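Local coordinates for tail protein, 43 kDa (PDB 3D37) that is of unknown function but probably serves as a baseplate hub component of a Mu-like phage tail, at residues Phe97-Ser102 with Thr150-Leu155; Glu215-Ala220 with Pro248-Val253; Leu234-Lys239 with Ala261-Ala266. All blocks are in the same frame, centred on the assembly; numbering follows the deposited sequence.

Contact 1: Phe97-Ser102 with Thr150-Leu155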
ATOM      1  N   PHE A  97      29.620  12.608  23.001  1.00 36.84           N
ATOM      2  CA  PHE A  97      30.120  13.011  24.307  1.00 38.40           C
ATOM      3  C   PHE A  97      30.085  14.531  24.561  1.00 39.55           C
ATOM      4  O   PHE A  97      29.598  14.996  25.586  1.00 39.69           O
ATOM      5  CB  PHE A  97      31.580  12.571  24.481  1.00 39.36           C
ATOM      6  CG  PHE A  97      31.761  11.079  24.602  1.00 40.36           C
ATOM      7  CD1 PHE A  97      31.290  10.399  25.735  1.00 39.09           C
ATOM      8  CD2 PHE A  97      32.432  10.363  23.593  1.00 40.34           C
ATOM      9  CE1 PHE A  97      31.472   9.030  25.862  1.00 39.78           C
ATOM     10  CE2 PHE A  97      32.615   8.992  23.702  1.00 40.54           C
ATOM     11  CZ  PHE A  97      32.142   8.317  24.852  1.00 40.74           C
ATOM     12  N   LEU A  98      30.624  15.305  23.627  1.00 40.37           N
ATOM     13  CA  LEU A  98      30.661  16.768  23.772  1.00 40.15           C
ATOM     14  C   LEU A  98      29.263  17.397  23.718  1.00 39.84           C
ATOM     15  O   LEU A  98      28.985  18.331  24.441  1.00 39.74           O
ATOM     16  CB  LEU A  98      31.564  17.355  22.693  1.00 40.91           C
ATOM     17  CG  LEU A  98      32.974  16.732  22.601  1.00 43.39           C
ATOM     18  CD1 LEU A  98      34.021  17.738  22.158  1.00 43.56           C
ATOM     19  CD2 LEU A  98      33.378  16.114  23.920  1.00 42.31           C
ATOM     20  N   VAL A  99      28.378  16.849  22.881  1.00 39.53           N
ATOM     21  CA  VAL A  99      26.972  17.271  22.807  1.00 39.36           C
ATOM     22  C   VAL A  99      26.198  16.989  24.076  1.00 40.07           C
ATOM     23  O   VAL A  99      25.281  17.754  24.461  1.00 39.79           O
ATOM     24  CB  VAL A  99      26.207  16.565  21.621  1.00 39.09           C
ATOM     25  CG1 VAL A  99      24.719  16.711  21.794  1.00 36.51           C
ATOM     26  CG2 VAL A  99      26.678  17.096  20.250  1.00 36.11           C
ATOM     27  N   ASP A 100      26.529  15.869  24.710  1.00 40.79           N
ATOM     28  CA  ASP A 100      25.818  15.417  25.901  1.00 41.66           C
ATOM     29  C   ASP A 100      26.379  16.079  27.167  1.00 42.67           C
ATOM     30  O   ASP A 100      25.629  16.456  28.043  1.00 41.73           O
ATOM     31  CB  ASP A 100      25.961  13.910  26.112  1.00 41.09           C
ATOM     32  CG  ASP A 100      25.227  13.053  25.077  1.00 41.20           C
ATOM     33  OD1 ASP A 100      24.397  13.518  24.236  1.00 38.12           O
ATOM     34  OD2 ASP A 100      25.543  11.847  25.117  1.00 41.45           O
ATOM     35  N   CYS A 101      27.705  16.163  27.256  1.00 44.72           N
ATOM     36  CA  CYS A 101      28.423  16.510  28.504  1.00 46.08           C
ATOM     37  C   CYS A 101      28.650  18.009  28.661  1.00 46.69           C
ATOM     38  O   CYS A 101      28.429  18.794  27.731  1.00 47.06           O
ATOM     39  CB  CYS A 101      29.776  15.786  28.562  1.00 46.62           C
ATOM     40  SG  CYS A 101      29.681  13.933  28.327  1.00 50.78           S
ATOM     41  N   SER A 102      29.063  18.418  29.845  1.00 46.92           N
ATOM     42  CA  SER A 102      29.142  19.876  30.117  1.00 48.06           C
ATOM     43  C   SER A 102      30.508  20.504  29.893  1.00 48.09           C
ATOM     44  O   SER A 102      31.539  19.895  30.183  1.00 47.53           O
ATOM     45  CB  SER A 102      28.608  20.243  31.500  1.00 47.32           C
ATOM     46  OG  SER A 102      27.362  20.872  31.285  1.00 49.89           O
ATOM     47  N   THR A 150      27.192  22.930  26.659  1.00 45.19           N
ATOM     48  CA  THR A 150      27.725  21.664  26.399  1.00 42.07           C
ATOM     49  C   THR A 150      29.107  21.950  25.895  1.00 41.31           C
ATOM     50  O   THR A 150      29.395  23.035  25.431  1.00 39.74           O
ATOM     51  CB  THR A 150      26.869  20.918  25.296  1.00 42.90           C
ATOM     52  OG1 THR A 150      26.954  21.607  24.027  1.00 40.69           O
ATOM     53  CG2 THR A 150      25.390  20.778  25.728  1.00 39.70           C
ATOM     54  N   VAL A 151      29.973  20.967  25.946  1.00 40.18           N
ATOM     55  CA  VAL A 151      31.289  21.118  25.319  1.00 39.70           C
ATOM     56  C   VAL A 151      31.153  21.560  23.828  1.00 38.66           C
ATOM     57  O   VAL A 151      31.912  22.442  23.347  1.00 37.43           O
ATOM     58  CB  VAL A 151      32.125  19.825  25.471  1.00 39.49           C
ATOM     59  CG1 VAL A 151      33.555  20.045  24.994  1.00 40.08           C
ATOM     60  CG2 VAL A 151      32.122  19.345  26.930  1.00 40.15           C
ATOM     61  N   TRP A 152      30.196  20.929  23.121  1.00 37.91           N
ATOM     62  CA  TRP A 152      29.902  21.214  21.721  1.00 36.89           C
ATOM     63  C   TRP A 152      29.482  22.665  21.478  1.00 35.94           C
ATOM     64  O   TRP A 152      30.083  23.334  20.668  1.00 35.39           O
ATOM     65  CB  TRP A 152      28.858  20.252  21.109  1.00 34.74           C
ATOM     66  CG  TRP A 152      29.044  20.261  19.656  1.00 32.36           C
ATOM     67  CD1 TRP A 152      28.298  20.959  18.723  1.00 31.54           C
ATOM     68  CD2 TRP A 152      30.132  19.697  18.952  1.00 32.04           C
ATOM     69  NE1 TRP A 152      28.859  20.829  17.486  1.00 31.01           N
ATOM     70  CE2 TRP A 152      29.969  20.043  17.578  1.00 29.15           C
ATOM     71  CE3 TRP A 152      31.197  18.864  19.323  1.00 29.95           C
ATOM     72  CZ2 TRP A 152      30.827  19.596  16.589  1.00 31.01           C
ATOM     73  CZ3 TRP A 152      32.055  18.434  18.352  1.00 31.50           C
ATOM     74  CH2 TRP A 152      31.869  18.777  16.990  1.00 30.71           C
ATOM     75  N   GLN A 153      28.453  23.126  22.160  1.00 36.92           N
ATOM     76  CA  GLN A 153      28.064  24.547  22.127  1.00 38.21           C
ATOM     77  C   GLN A 153      29.211  25.488  22.354  1.00 38.85           C
ATOM     78  O   GLN A 153      29.362  26.467  21.616  1.00 39.73           O
ATOM     79  CB  GLN A 153      27.030  24.841  23.188  1.00 38.30           C
ATOM     80  CG  GLN A 153      25.668  24.408  22.795  1.00 38.80           C
ATOM     81  CD  GLN A 153      24.675  24.507  23.943  1.00 39.06           C
ATOM     82  OE1 GLN A 153      25.031  24.271  25.093  1.00 41.00           O
ATOM     83  NE2 GLN A 153      23.414  24.811  23.628  1.00 38.45           N
ATOM     84  N   ALA A 154      30.041  25.174  23.353  1.00 38.88           N
ATOM     85  CA  ALA A 154      31.154  26.006  23.699  1.00 38.65           C
ATOM     86  C   ALA A 154      32.183  25.980  22.593  1.00 38.64           C
ATOM     87  O   ALA A 154      32.812  26.994  22.259  1.00 37.52           O
ATOM     88  CB  ALA A 154      31.808  25.520  25.050  1.00 39.17           C
ATOM     89  N   LEU A 155      32.373  24.804  22.028  1.00 37.76           N
ATOM     90  CA  LEU A 155      33.345  24.654  20.990  1.00 38.20           C
ATOM     91  C   LEU A 155      32.898  25.412  19.698  1.00 37.62           C
ATOM     92  O   LEU A 155      33.735  25.967  18.964  1.00 35.67           O
ATOM     93  CB  LEU A 155      33.492  23.165  20.711  1.00 38.96           C
ATOM     94  CG  LEU A 155      34.695  22.548  20.049  1.00 38.74           C
ATOM     95  CD1 LEU A 155      35.959  22.984  20.715  1.00 38.22           C
ATOM     96  CD2 LEU A 155      34.467  21.064  20.222  1.00 38.79           C
TER

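Contact 2: Glu215-Ala220 with Pro248-Val253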
ATOM      1  N   GLU A 215      16.732  44.862   5.297  1.00 44.76           N
ATOM      2  CA  GLU A 215      17.811  45.506   6.012  1.00 44.79           C
ATOM      3  C   GLU A 215      18.012  44.699   7.284  1.00 44.15           C
ATOM      4  O   GLU A 215      17.044  44.190   7.854  1.00 44.66           O
ATOM      5  CB  GLU A 215      17.469  46.954   6.413  1.00 45.50           C
ATOM      6  CG  GLU A 215      17.149  47.906   5.230  1.00 47.55           C
ATOM      7  CD  GLU A 215      17.060  49.383   5.635  1.00 46.97           C
ATOM      8  OE1 GLU A 215      17.655  49.797   6.669  1.00 48.78           O
ATOM      9  OE2 GLU A 215      16.396  50.138   4.880  1.00 53.80           O
ATOM     10  N   VAL A 216      19.252  44.586   7.741  1.00 42.91           N
ATOM     11  CA  VAL A 216      19.514  43.952   9.023  1.00 41.95           C
ATOM     12  C   VAL A 216      20.429  44.868   9.785  1.00 42.10           C
ATOM     13  O   VAL A 216      21.505  45.212   9.319  1.00 41.06           O
ATOM     14  CB  VAL A 216      20.120  42.540   8.891  1.00 41.47           C
ATOM     15  CG1 VAL A 216      20.426  41.945  10.294  1.00 37.05           C
ATOM     16  CG2 VAL A 216      19.151  41.644   8.092  1.00 38.56           C
ATOM     17  N   THR A 217      19.977  45.281  10.953  1.00 42.65           N
ATOM     18  CA  THR A 217      20.759  46.152  11.761  1.00 43.18           C
ATOM     19  C   THR A 217      21.410  45.310  12.848  1.00 43.25           C
ATOM     20  O   THR A 217      20.733  44.623  13.612  1.00 42.53           O
ATOM     21  CB  THR A 217      19.887  47.351  12.261  1.00 44.10           C
ATOM     22  OG1 THR A 217      18.724  46.871  12.947  1.00 46.52           O
ATOM     23  CG2 THR A 217      19.417  48.176  11.057  1.00 41.20           C
ATOM     24  N   PHE A 218      22.746  45.329  12.864  1.00 43.77           N
ATOM     25  CA  PHE A 218      23.544  44.585  13.829  1.00 44.12           C
ATOM     26  C   PHE A 218      24.035  45.551  14.908  1.00 45.44           C
ATOM     27  O   PHE A 218      24.542  46.648  14.587  1.00 44.66           O
ATOM     28  CB  PHE A 218      24.737  43.900  13.139  1.00 43.72           C
ATOM     29  CG  PHE A 218      24.344  42.799  12.156  1.00 42.58           C
ATOM     30  CD1 PHE A 218      24.144  41.503  12.594  1.00 43.12           C
ATOM     31  CD2 PHE A 218      24.178  43.078  10.798  1.00 41.52           C
ATOM     32  CE1 PHE A 218      23.793  40.471  11.680  1.00 42.97           C
ATOM     33  CE2 PHE A 218      23.829  42.077   9.888  1.00 42.81           C
ATOM     34  CZ  PHE A 218      23.631  40.775  10.330  1.00 42.33           C
ATOM     35  N   LEU A 219      23.874  45.140  16.176  1.00 46.42           N
ATOM     36  CA  LEU A 219      24.204  45.989  17.330  1.00 47.10           C
ATOM     37  C   LEU A 219      25.191  45.286  18.233  1.00 48.02           C
ATOM     38  O   LEU A 219      25.137  44.061  18.405  1.00 47.93           O
ATOM     39  CB  LEU A 219      22.961  46.346  18.163  1.00 46.95           C
ATOM     40  CG  LEU A 219      21.722  46.957  17.500  1.00 46.23           C
ATOM     41  CD1 LEU A 219      20.613  47.233  18.640  1.00 45.02           C
ATOM     42  CD2 LEU A 219      22.134  48.244  16.742  1.00 45.50           C
ATOM     43  N   ALA A 220      26.104  46.061  18.803  1.00 49.05           N
ATOM     44  CA  ALA A 220      26.972  45.545  19.858  1.00 50.46           C
ATOM     45  C   ALA A 220      27.415  46.676  20.783  1.00 51.16           C
ATOM     46  O   ALA A 220      27.348  47.865  20.432  1.00 51.19           O
ATOM     47  CB  ALA A 220      28.189  44.773  19.267  1.00 50.13           C
ATOM     48  N   PRO A 248      12.650  43.923   7.952  1.00 46.65           N
ATOM     49  CA  PRO A 248      13.772  44.339   8.777  1.00 46.83           C
ATOM     50  C   PRO A 248      14.021  43.451   9.978  1.00 46.48           C
ATOM     51  O   PRO A 248      13.096  42.902  10.575  1.00 46.78           O
ATOM     52  CB  PRO A 248      13.344  45.725   9.275  1.00 47.32           C
ATOM     53  CG  PRO A 248      11.870  45.640   9.350  1.00 47.29           C
ATOM     54  CD  PRO A 248      11.451  44.746   8.219  1.00 46.68           C
ATOM     55  N   LYS A 249      15.276  43.330  10.343  1.00 45.66           N
ATOM     56  CA  LYS A 249      15.625  42.517  11.475  1.00 45.42           C
ATOM     57  C   LYS A 249      16.709  43.260  12.229  1.00 44.94           C
ATOM     58  O   LYS A 249      17.509  43.987  11.642  1.00 44.38           O
ATOM     59  CB  LYS A 249      16.091  41.104  11.038  1.00 45.10           C
ATOM     60  CG  LYS A 249      16.204  40.134  12.237  1.00 45.48           C
ATOM     61  CD  LYS A 249      16.740  38.772  11.867  1.00 44.94           C
ATOM     62  CE  LYS A 249      15.818  37.637  12.348  1.00 45.50           C
ATOM     63  NZ  LYS A 249      15.938  37.291  13.806  1.00 45.17           N
ATOM     64  N   THR A 250      16.723  43.097  13.536  1.00 45.06           N
ATOM     65  CA  THR A 250      17.785  43.674  14.300  1.00 45.90           C
ATOM     66  C   THR A 250      18.351  42.534  15.104  1.00 46.20           C
ATOM     67  O   THR A 250      17.591  41.749  15.671  1.00 46.16           O
ATOM     68  CB  THR A 250      17.312  44.867  15.197  1.00 46.07           C
ATOM     69  OG1 THR A 250      17.341  44.491  16.587  1.00 48.92           O
ATOM     70  CG2 THR A 250      15.926  45.388  14.783  1.00 45.21           C
ATOM     71  N   VAL A 251      19.680  42.426  15.133  1.00 46.65           N
ATOM     72  CA  VAL A 251      20.367  41.345  15.841  1.00 46.61           C
ATOM     73  C   VAL A 251      21.423  41.948  16.810  1.00 46.87           C
ATOM     74  O   VAL A 251      22.202  42.806  16.405  1.00 46.15           O
ATOM     75  CB  VAL A 251      21.051  40.362  14.827  1.00 46.28           C
ATOM     76  CG1 VAL A 251      21.848  39.302  15.565  1.00 45.43           C
ATOM     77  CG2 VAL A 251      20.005  39.720  13.857  1.00 43.70           C
ATOM     78  N   VAL A 252      21.439  41.492  18.066  1.00 47.56           N
ATOM     79  CA  VAL A 252      22.512  41.840  18.989  1.00 48.80           C
ATOM     80  C   VAL A 252      23.618  40.789  18.908  1.00 49.85           C
ATOM     81  O   VAL A 252      23.371  39.603  19.073  1.00 50.75           O
ATOM     82  CB  VAL A 252      22.027  42.038  20.476  1.00 48.89           C
ATOM     83  CG1 VAL A 252      23.224  42.079  21.452  1.00 48.11           C
ATOM     84  CG2 VAL A 252      21.206  43.315  20.618  1.00 46.73           C
ATOM     85  N   VAL A 253      24.842  41.252  18.656  1.00 50.98           N
ATOM     86  CA  VAL A 253      26.026  40.404  18.566  1.00 51.34           C
ATOM     87  C   VAL A 253      26.890  40.570  19.824  1.00 52.43           C
ATOM     88  O   VAL A 253      27.253  41.699  20.190  1.00 52.40           O
ATOM     89  CB  VAL A 253      26.879  40.792  17.322  1.00 51.58           C
ATOM     90  CG1 VAL A 253      28.238  40.024  17.306  1.00 50.80           C
ATOM     91  CG2 VAL A 253      26.070  40.576  16.024  1.00 50.38           C
TER
HETATM   92  O   HOH W   1      16.854  46.610  10.548  1.00 57.56           O

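Contact 3: Leu234-Lys239 with Ala261-Ala266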
ATOM      1  N   LEU A 234      28.025  50.220  19.108  1.00 48.70           N
ATOM      2  CA  LEU A 234      28.475  49.614  17.854  1.00 48.12           C
ATOM      3  C   LEU A 234      27.276  49.175  17.006  1.00 46.89           C
ATOM      4  O   LEU A 234      26.340  48.543  17.494  1.00 45.58           O
ATOM      5  CB  LEU A 234      29.389  48.404  18.113  1.00 48.41           C
ATOM      6  CG  LEU A 234      30.483  48.549  19.164  1.00 47.47           C
ATOM      7  CD1 LEU A 234      31.267  47.240  19.313  1.00 47.70           C
ATOM      8  CD2 LEU A 234      31.391  49.716  18.815  1.00 48.92           C
ATOM      9  N   LYS A 235      27.360  49.499  15.726  1.00 45.88           N
ATOM     10  CA  LYS A 235      26.241  49.453  14.845  1.00 45.78           C
ATOM     11  C   LYS A 235      26.786  49.397  13.412  1.00 45.80           C
ATOM     12  O   LYS A 235      27.629  50.226  13.007  1.00 44.73           O
ATOM     13  CB  LYS A 235      25.320  50.674  15.046  1.00 45.79           C
ATOM     14  CG  LYS A 235      23.883  50.498  14.542  1.00 47.00           C
ATOM     15  CD  LYS A 235      23.591  51.215  13.214  1.00 48.22           C
ATOM     16  CE  LYS A 235      22.999  52.638  13.388  1.00 48.86           C
ATOM     17  NZ  LYS A 235      21.879  52.925  12.376  1.00 49.68           N
ATOM     18  N   TRP A 236      26.330  48.360  12.695  1.00 45.23           N
ATOM     19  CA  TRP A 236      26.582  48.181  11.273  1.00 45.04           C
ATOM     20  C   TRP A 236      25.286  47.681  10.654  1.00 44.81           C
ATOM     21  O   TRP A 236      24.703  46.710  11.131  1.00 44.96           O
ATOM     22  CB  TRP A 236      27.706  47.155  11.054  1.00 44.72           C
ATOM     23  CG  TRP A 236      27.953  46.920   9.630  1.00 44.39           C
ATOM     24  CD1 TRP A 236      28.458  47.816   8.741  1.00 44.88           C
ATOM     25  CD2 TRP A 236      27.650  45.736   8.884  1.00 44.89           C
ATOM     26  NE1 TRP A 236      28.507  47.265   7.487  1.00 45.32           N
ATOM     27  CE2 TRP A 236      28.008  45.987   7.543  1.00 45.36           C
ATOM     28  CE3 TRP A 236      27.098  44.496   9.215  1.00 43.12           C
ATOM     29  CZ2 TRP A 236      27.863  45.038   6.539  1.00 44.25           C
ATOM     30  CZ3 TRP A 236      26.936  43.565   8.215  1.00 44.34           C
ATOM     31  CH2 TRP A 236      27.318  43.838   6.890  1.00 44.44           C
ATOM     32  N   VAL A 237      24.829  48.314   9.584  1.00 45.18           N
ATOM     33  CA  VAL A 237      23.617  47.846   8.913  1.00 45.21           C
ATOM     34  C   VAL A 237      23.886  47.403   7.479  1.00 45.52           C
ATOM     35  O   VAL A 237      24.646  48.030   6.731  1.00 45.34           O
ATOM     36  CB  VAL A 237      22.425  48.868   8.999  1.00 45.96           C
ATOM     37  CG1 VAL A 237      22.891  50.227   9.484  1.00 43.80           C
ATOM     38  CG2 VAL A 237      21.633  48.932   7.679  1.00 44.78           C
ATOM     39  N   TYR A 238      23.255  46.285   7.141  1.00 45.06           N
ATOM     40  CA  TYR A 238      23.386  45.645   5.873  1.00 45.94           C
ATOM     41  C   TYR A 238      22.078  45.912   5.137  1.00 46.30           C
ATOM     42  O   TYR A 238      21.031  45.985   5.763  1.00 45.70           O
ATOM     43  CB  TYR A 238      23.611  44.126   6.101  1.00 45.12           C
ATOM     44  CG  TYR A 238      23.347  43.271   4.894  1.00 44.55           C
ATOM     45  CD1 TYR A 238      24.309  43.109   3.909  1.00 43.75           C
ATOM     46  CD2 TYR A 238      22.117  42.632   4.725  1.00 43.48           C
ATOM     47  CE1 TYR A 238      24.042  42.328   2.770  1.00 44.67           C
ATOM     48  CE2 TYR A 238      21.853  41.859   3.599  1.00 44.46           C
ATOM     49  CZ  TYR A 238      22.825  41.711   2.633  1.00 43.64           C
ATOM     50  OH  TYR A 238      22.575  40.933   1.535  1.00 45.63           O
ATOM     51  N   LYS A 239      22.158  46.083   3.820  1.00 47.93           N
ATOM     52  CA  LYS A 239      20.983  46.195   2.937  1.00 49.58           C
ATOM     53  C   LYS A 239      21.283  45.436   1.646  1.00 50.20           C
ATOM     54  O   LYS A 239      22.400  45.473   1.159  1.00 49.47           O
ATOM     55  CB  LYS A 239      20.662  47.675   2.618  1.00 49.35           C
ATOM     56  CG  LYS A 239      21.078  48.691   3.714  1.00 50.89           C
ATOM     57  CD  LYS A 239      20.646  50.172   3.428  1.00 50.89           C
ATOM     58  CE  LYS A 239      21.447  50.863   2.289  1.00 52.16           C
ATOM     59  NZ  LYS A 239      21.509  52.392   2.401  1.00 51.51           N
ATOM     60  N   ALA A 261      35.102  43.812  14.548  1.00 52.80           N
ATOM     61  CA  ALA A 261      34.594  42.551  15.085  1.00 52.13           C
ATOM     62  C   ALA A 261      33.073  42.416  14.900  1.00 51.83           C
ATOM     63  O   ALA A 261      32.570  41.294  14.695  1.00 51.05           O
ATOM     64  CB  ALA A 261      34.938  42.403  16.520  1.00 51.51           C
ATOM     65  N   LEU A 262      32.340  43.534  14.991  1.00 51.11           N
ATOM     66  CA  LEU A 262      30.883  43.499  14.756  1.00 50.68           C
ATOM     67  C   LEU A 262      30.593  43.098  13.312  1.00 49.94           C
ATOM     68  O   LEU A 262      29.758  42.234  13.067  1.00 49.95           O
ATOM     69  CB  LEU A 262      30.202  44.850  15.092  1.00 50.49           C
ATOM     70  CG  LEU A 262      28.672  44.873  14.851  1.00 50.51           C
ATOM     71  CD1 LEU A 262      27.975  43.797  15.697  1.00 48.68           C
ATOM     72  CD2 LEU A 262      28.048  46.260  15.095  1.00 49.98           C
ATOM     73  N   GLN A 263      31.305  43.725  12.377  1.00 49.50           N
ATOM     74  CA  GLN A 263      31.168  43.476  10.936  1.00 49.70           C
ATOM     75  C   GLN A 263      31.565  42.054  10.513  1.00 49.32           C
ATOM     76  O   GLN A 263      30.848  41.417   9.719  1.00 49.30           O
ATOM     77  CB  GLN A 263      31.977  44.520  10.153  1.00 49.79           C
ATOM     78  CG  GLN A 263      31.722  44.599   8.655  1.00 49.80           C
ATOM     79  CD  GLN A 263      32.200  45.912   8.028  1.00 50.78           C
ATOM     80  OE1 GLN A 263      32.807  46.779   8.698  1.00 50.54           O
ATOM     81  NE2 GLN A 263      31.909  46.075   6.736  1.00 51.42           N
ATOM     82  N   LYS A 264      32.688  41.556  11.033  1.00 49.08           N
ATOM     83  CA  LYS A 264      33.093  40.153  10.822  1.00 48.70           C
ATOM     84  C   LYS A 264      31.989  39.156  11.216  1.00 47.62           C
ATOM     85  O   LYS A 264      31.648  38.238  10.462  1.00 47.50           O
ATOM     86  CB  LYS A 264      34.371  39.837  11.617  1.00 49.15           C
ATOM     87  CG  LYS A 264      34.943  38.416  11.416  1.00 49.96           C
ATOM     88  CD  LYS A 264      35.902  38.026  12.573  1.00 51.01           C
ATOM     89  CE  LYS A 264      36.629  36.679  12.332  1.00 53.04           C
ATOM     90  NZ  LYS A 264      38.125  36.852  12.206  1.00 54.24           N
ATOM     91  N   GLN A 265      31.433  39.321  12.408  1.00 46.52           N
ATOM     92  CA  GLN A 265      30.440  38.346  12.886  1.00 45.66           C
ATOM     93  C   GLN A 265      29.049  38.467  12.255  1.00 43.70           C
ATOM     94  O   GLN A 265      28.334  37.451  12.124  1.00 41.80           O
ATOM     95  CB  GLN A 265      30.303  38.475  14.381  1.00 46.47           C
ATOM     96  CG  GLN A 265      31.582  38.145  15.149  1.00 48.29           C
ATOM     97  CD  GLN A 265      31.274  37.954  16.619  1.00 49.48           C
ATOM     98  OE1 GLN A 265      30.504  37.044  16.992  1.00 54.08           O
ATOM     99  NE2 GLN A 265      31.821  38.835  17.464  1.00 53.38           N
ATOM    100  N   ALA A 266      28.668  39.709  11.921  1.00 41.68           N
ATOM    101  CA  ALA A 266      27.415  39.997  11.232  1.00 41.47           C
ATOM    102  C   ALA A 266      27.462  39.308   9.891  1.00 39.66           C
ATOM    103  O   ALA A 266      26.497  38.703   9.475  1.00 39.11           O
ATOM    104  CB  ALA A 266      27.227  41.500  11.024  1.00 39.80           C
TER

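Contact 1: Phe97-Ser102 with Thr150-Leu155
The carbonyl of L98, in the last turn of helix 95-100, accepts the backbone N-H of W152, with L98 O 3.2 Å from W152 N. The approach is nearly straight at the hydrogen (163°), yet the donor stands well above the carbonyl plane instead of on a lone pair. One residue back along the second helix, V151 N gives its hydrogen to C101 O, tilted from that carbonyl plane by 34°. These two bonds give first-turn amides of helix 151-161, which have no acceptor within their own helix, partners at the C-terminal end of another. C101 O also receives the CA-H of T150.

Apolar groups close in beside the polar join. CD1 of L98 reaches V151 CG1 at 3.7 Å and L155 CD2 at 3.9 Å, while L98 CB lies at the indole edge of W152, 3.7 Å from CE3 and near the ring plane. V99 CG2 comes against W152 CB at an oblique angle. Branched aliphatics suit this place because they fill the space round a rigid indole without needing polar partners.

T150 and Q153 position the second helix. T150 places OG1 between its backbone N and carbonyl carbon (chi1 65°), where it accepts Q153 N at 2.8 Å; in return Q153 OE1 takes T150 N on an in-plane lone pair, 3.0 Å away. Farther out, L120 and A117 of helix 113-121 pack on V151 and L155, and W124 on L98. D100 forms salt bridges with R92 and with R247 of a neighbouring subunit. The reciprocal T150-Q153 pair is a capping box, here opening a helix in the region that matches the gp44-like second domain of baseplate hub proteins.

Contact 2: Glu215-Ala220 with Pro248-Val253
Strands 215-220 and 249-252 run parallel, their axes 4.7 Å apart at closest approach and 21° from alignment, joined by five backbone hydrogen bonds that alternate in direction. E215 O accepts K249 N in the longest, at 3.2 Å; V253 N to L219 O is the shortest, 2.8 Å, and almost straight at 176°. T217 and L219 each use both N-H and C=O toward the partner strand, as a regular parallel pairing requires.

V216, F218, K249 and V251 turn to one face. There F218 and V251 lie side by side, with F218 CD1 4.0 Å from V251 CB; V253 CG2 comes to the same CD1 obliquely. V216 CG1 sits over one face of the phenyl ring, offset toward its rim, so a neighbour on its own strand helps hold the ring. A266 of helix 259-276 packs on F218, so V216, F218 and V251 suit that side; K249 touches W273.

T217, L219, T250 and V252 occupy the other face. T217 OG1 lies 3.3 Å from T250 CB, and a water bridges that hydroxyl to K249 O, donating to the carbonyl over 2.9 Å. Threonine is well placed here, beta-branched for the strand yet able to hold water. Backbone bonds from V216, F218 and A220 to strand 234-239 make 215-220 the central strand of a three-stranded mixed sheet, with helix 259-276 packed on one face.

Contact 3: Leu234-Lys239 with Ala261-Ala266
L262 meets strand 234-239 where helix 259-276 lies across a three-stranded mixed sheet, a helix-on-sheet layer of the NMB1110-like third domain. The segment axes approach to 8.5 Å, the helix inclined to the strand, and no hydrogen bond joins them: the helix contributes side chains only, which meet both the side chains and the backbone of the strand. L262 sends its CD2 branch against the strand backbone, 3.4 Å from K235 N, and the same CD2 lies 3.9 Å from L234 CB. Its CG stands opposite the backbone N (chi1 179°), which carries the CD2 methyl out to the strand. An apolar leucine suits this buried place between strand and helix, bordered also by A220 and V253.

Q263, next in sequence, spreads over W236. Its CG lies above the five-membered ring, 4.2 Å from the centroid and 13° off the normal, a CH-pi contact. Beyond CG the chain runs extended, and the amide stacks on the indole with planes 25° apart, Q263 NE2 coming 3.7 Å from W236 NE1. Glutamine suits this partly exposed place, giving methylene to the ring face and a flat amide that can stack on it.

One turn after L262 comes A266, a residue small enough to let the broad indole approach the helix. L259, K267 and L270 of the same helix also touch W236. The A266 methyl meets the six-membered part of the indole obliquely, its CB 3.5 Å from W236 CZ3.

Contact 1 comes first along the chain, within the gp44-like second-domain range, and closes before the other two open. Its centre lies 28 Å from those of contacts 2 and 3, and its nearest atoms remain about 14 and 12 Å away from theirs. Contacts 2 and 3 have centres only 8 Å apart and share the third-domain range, their segments alternating in sequence. Strand 215-220 bonds to 234-239 on one side and 249-252 on the other, while helix 259-276 lies on one face of that sheet. Contacts 2 and 3 therefore describe a single sheet-and-helix unit, whereas contact 1 joins the end of one helix and the turn after it to the start of another, in a separate region of this multidomain tail protein.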